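Local coordinates for protein putative ketosteroid isomerase (Parabacteroides distasonis ATCC 8503, PDB 3KE7) that is of unproven function but probably binds a small molecule in an NTF2-like pocket and may act as a ketosteroid isomerase, at residues 40-46 with 121-127. Residues are numbered along the deposited sequence; the frame is centred on the assembly and turned at random.
With BCN (bicine), chain F.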
loop_
_atom_site.group_PDB
_atom_site.type_symbol
_atom_site.label_atom_id
_atom_site.label_comp_id
_atom_site.label_asym_id
_atom_site.label_seq_id
_atom_site.Cartn_x
_atom_site.Cartn_y
_atom_site.Cartn_z
ATOM N N ASP B 40 5.548 -8.093 -10.838
ATOM C CA ASP B 40 5.352 -9.517 -10.888
ATOM C C ASP B 40 3.959 -9.909 -11.375
ATOM O O ASP B 40 3.030 -9.118 -11.495
ATOM C CB ASP B 40 5.623 -10.159 -9.529
ATOM C CG ASP B 40 6.499 -11.357 -9.617
ATOM O OD1 ASP B 40 6.476 -12.029 -10.705
ATOM O OD2 ASP B 40 7.175 -11.677 -8.590
ATOM N N THR B 41 3.818 -11.200 -11.657
ATOM C CA THR B 41 2.592 -11.721 -12.247
ATOM C C THR B 41 1.326 -11.453 -11.426
ATOM O O THR B 41 0.256 -11.311 -12.005
ATOM C CB THR B 41 2.687 -13.234 -12.576
ATOM O OG1 THR B 41 2.984 -13.993 -11.383
ATOM C CG2 THR B 41 3.732 -13.462 -13.645
ATOM N N ASP B 42 1.473 -11.378 -10.109
ATOM C CA ASP B 42 0.364 -11.219 -9.159
ATOM C C ASP B 42 0.176 -9.786 -8.715
ATOM O O ASP B 42 -0.512 -9.531 -7.710
ATOM C CB ASP B 42 0.573 -12.149 -7.967
ATOM C CG ASP B 42 1.838 -11.867 -7.217
ATOM O OD1 ASP B 42 2.917 -11.570 -7.836
ATOM O OD2 ASP B 42 1.787 -12.014 -5.955
ATOM N N VAL B 43 0.678 -8.836 -9.482
ATOM C CA VAL B 43 0.625 -7.451 -9.072
ATOM C C VAL B 43 -0.826 -6.939 -8.959
ATOM O O VAL B 43 -1.687 -7.281 -9.753
ATOM C CB VAL B 43 1.451 -6.591 -10.055
ATOM C CG1 VAL B 43 0.800 -6.611 -11.506
ATOM C CG2 VAL B 43 1.623 -5.173 -9.544
ATOM N N ILE B 44 -1.046 -6.108 -7.959
ATOM C CA ILE B 44 -2.275 -5.388 -7.748
ATOM C C ILE B 44 -1.913 -3.913 -7.872
ATOM O O ILE B 44 -0.946 -3.451 -7.300
ATOM C CB ILE B 44 -2.862 -5.671 -6.337
ATOM C CG1 ILE B 44 -3.119 -7.153 -6.105
ATOM C CG2 ILE B 44 -4.117 -4.827 -6.080
ATOM C CD1 ILE B 44 -4.081 -7.749 -6.992
ATOM N N TYR B 45 -2.751 -3.140 -8.542
ATOM C CA TYR B 45 -2.468 -1.728 -8.819
ATOM C C TYR B 45 -3.709 -0.839 -8.689
ATOM O O TYR B 45 -4.817 -1.183 -9.146
ATOM C CB TYR B 45 -1.968 -1.629 -10.284
ATOM C CG TYR B 45 -1.710 -0.226 -10.822
ATOM C CD1 TYR B 45 -2.750 0.533 -11.292
ATOM C CD2 TYR B 45 -0.398 0.316 -10.919
ATOM C CE1 TYR B 45 -2.554 1.782 -11.778
ATOM C CE2 TYR B 45 -0.194 1.559 -11.424
ATOM C CZ TYR B 45 -1.299 2.315 -11.826
ATOM O OH TYR B 45 -1.096 3.590 -12.351
ATOM N N PHE B 46 -3.518 0.309 -8.028
ATOM C CA PHE B 46 -4.490 1.363 -7.930
ATOM C C PHE B 46 -3.903 2.683 -8.426
ATOM O O PHE B 46 -2.746 2.999 -8.173
ATOM C CB PHE B 46 -4.865 1.691 -6.470
ATOM C CG PHE B 46 -5.468 0.591 -5.651
ATOM C CD1 PHE B 46 -6.851 0.401 -5.581
ATOM C CD2 PHE B 46 -4.682 -0.186 -4.822
ATOM C CE1 PHE B 46 -7.421 -0.533 -4.693
ATOM C CE2 PHE B 46 -5.305 -1.138 -3.960
ATOM C CZ PHE B 46 -6.633 -1.275 -3.897
ATOM N N LYS B 121 10.699 -7.492 -7.275
ATOM C CA LYS B 121 9.627 -7.163 -8.181
ATOM C C LYS B 121 8.462 -6.558 -7.422
ATOM O O LYS B 121 8.162 -6.963 -6.307
ATOM C CB LYS B 121 9.159 -8.418 -8.862
ATOM C CG LYS B 121 10.225 -9.239 -9.554
ATOM C CD LYS B 121 10.824 -8.538 -10.695
ATOM C CE LYS B 121 9.968 -8.483 -11.867
ATOM N NZ LYS B 121 10.931 -8.490 -13.071
ATOM N N ILE B 122 7.764 -5.631 -8.087
ATOM C CA ILE B 122 6.609 -4.984 -7.509
ATOM C C ILE B 122 5.397 -5.951 -7.550
ATOM O O ILE B 122 5.024 -6.482 -8.598
ATOM C CB ILE B 122 6.266 -3.673 -8.243
ATOM C CG1 ILE B 122 7.391 -2.663 -8.034
ATOM C CG2 ILE B 122 4.928 -3.088 -7.752
ATOM C CD1 ILE B 122 7.248 -1.409 -8.908
ATOM N N ILE B 123 4.800 -6.150 -6.371
ATOM C CA ILE B 123 3.601 -6.938 -6.221
ATOM C C ILE B 123 2.377 -6.077 -5.880
ATOM O O ILE B 123 1.267 -6.543 -5.994
ATOM C CB ILE B 123 3.731 -8.086 -5.213
ATOM C CG1 ILE B 123 3.903 -7.597 -3.799
ATOM C CG2 ILE B 123 4.948 -8.938 -5.615
ATOM C CD1 ILE B 123 3.688 -8.719 -2.745
ATOM N N GLN B 124 2.578 -4.831 -5.520
ATOM C CA GLN B 124 1.460 -3.929 -5.251
ATOM C C GLN B 124 1.879 -2.500 -5.454
ATOM O O GLN B 124 2.937 -2.089 -4.984
ATOM C CB GLN B 124 0.949 -4.112 -3.807
ATOM C CG GLN B 124 -0.344 -3.373 -3.488
ATOM C CD GLN B 124 -0.258 -1.876 -3.213
ATOM O OE1 GLN B 124 -1.276 -1.227 -3.260
ATOM N NE2 GLN B 124 0.975 -1.332 -2.911
ATOM N N THR B 125 1.011 -1.717 -6.096
ATOM C CA THR B 125 1.244 -0.299 -6.342
ATOM C C THR B 125 -0.040 0.441 -6.012
ATOM O O THR B 125 -1.145 0.042 -6.451
ATOM C CB THR B 125 1.582 -0.033 -7.819
ATOM O OG1 THR B 125 2.797 -0.711 -8.146
ATOM C CG2 THR B 125 1.648 1.432 -8.098
ATOM N N HIS B 126 0.081 1.506 -5.234
ATOM C CA HIS B 126 -1.042 2.385 -4.919
ATOM C C HIS B 126 -0.585 3.824 -5.078
ATOM O O HIS B 126 0.198 4.329 -4.279
ATOM C CB HIS B 126 -1.551 2.145 -3.481
ATOM C CG HIS B 126 -2.911 2.739 -3.183
ATOM N ND1 HIS B 126 -3.787 2.138 -2.287
ATOM C CD2 HIS B 126 -3.507 3.898 -3.578
ATOM C CE1 HIS B 126 -4.865 2.914 -2.167
ATOM N NE2 HIS B 126 -4.749 3.946 -2.980
ATOM N N TRP B 127 -1.069 4.479 -6.153
ATOM C CA TRP B 127 -0.837 5.877 -6.407
ATOM C C TRP B 127 -2.097 6.644 -6.058
ATOM O O TRP B 127 -3.197 6.236 -6.468
ATOM C CB TRP B 127 -0.544 6.144 -7.899
ATOM C CG TRP B 127 0.796 5.701 -8.366
ATOM C CD1 TRP B 127 1.102 4.593 -9.047
ATOM C CD2 TRP B 127 2.029 6.397 -8.141
ATOM N NE1 TRP B 127 2.455 4.548 -9.294
ATOM C CE2 TRP B 127 3.045 5.661 -8.760
ATOM C CE3 TRP B 127 2.351 7.608 -7.547
ATOM C CZ2 TRP B 127 4.385 6.058 -8.724
ATOM C CZ3 TRP B 127 3.676 8.043 -7.544
ATOM C CH2 TRP B 127 4.685 7.249 -8.110
HETATM N N1 BCN F . 2.495 7.989 -12.416
HETATM C C1 BCN F . 1.166 7.588 -12.900
HETATM C C2 BCN F . 0.579 8.676 -13.817
HETATM O O21 BCN F . -0.618 8.617 -14.172
HETATM O O22 BCN F . 1.326 9.607 -14.187
HETATM C C3 BCN F . 3.378 6.820 -12.270
HETATM C C4 BCN F . 3.985 6.433 -13.618
HETATM O O4 BCN F . 4.521 7.644 -14.173
HETATM C C5 BCN F . 2.321 8.639 -11.127
HETATM C C6 BCN F . 3.515 9.504 -10.821
HETATM O O6 BCN F . 3.840 10.335 -11.968
#
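Asp-40 N donates an almost straight hydrogen bond to Ile-122 O (2.8 Å), tying strand 39-40 to strand 121-127 ahead of the type I turn 40-43. Strand 43-46 then runs parallel to 121-127 in the mixed sheet of an NTF2-like fold. Asp-42 OD1 lies 4.0 Å from Ile-123 CG2 and salt-bridges Arg-113. Ile-123 and Gln-124 form a classic beta bulge against strand 102-114. Val-43 CG2, anti to the backbone N, reaches Ile-122 CG2 at 4.3 Å. Ile-44 N hydrogen-bonds Ile-123 O, and Thr-125 N hydrogen-bonds Ile-44 O. Tyr-45 lays CD2 3.7 Å from Thr-125 CG2, while CE2 nears the Trp-127 indole edge at CD1 (4.1 Å). One indole face carries bicine, with C5 over its centre. With an alanine at Trp-127, bicine would probably lose flat support and the Tyr-45 ring its indole neighbour. Phe-46 N and O continue the ladder to Thr-125 O and Trp-127 N. Phe-46 shares the face opposite Tyr-45 and Thr-125 with Ile-44, Gln-124 and His-126. His-126 stacks on its counterpart in the second subunit, where Thr-109 OG1 and Ser-128 OG hydrogen-bond its ND1 and NE2. Phe-46 and His-126 form an offset stack, planes 30° apart, Phe-46 CD2 3.6 Å from His-126 ND1.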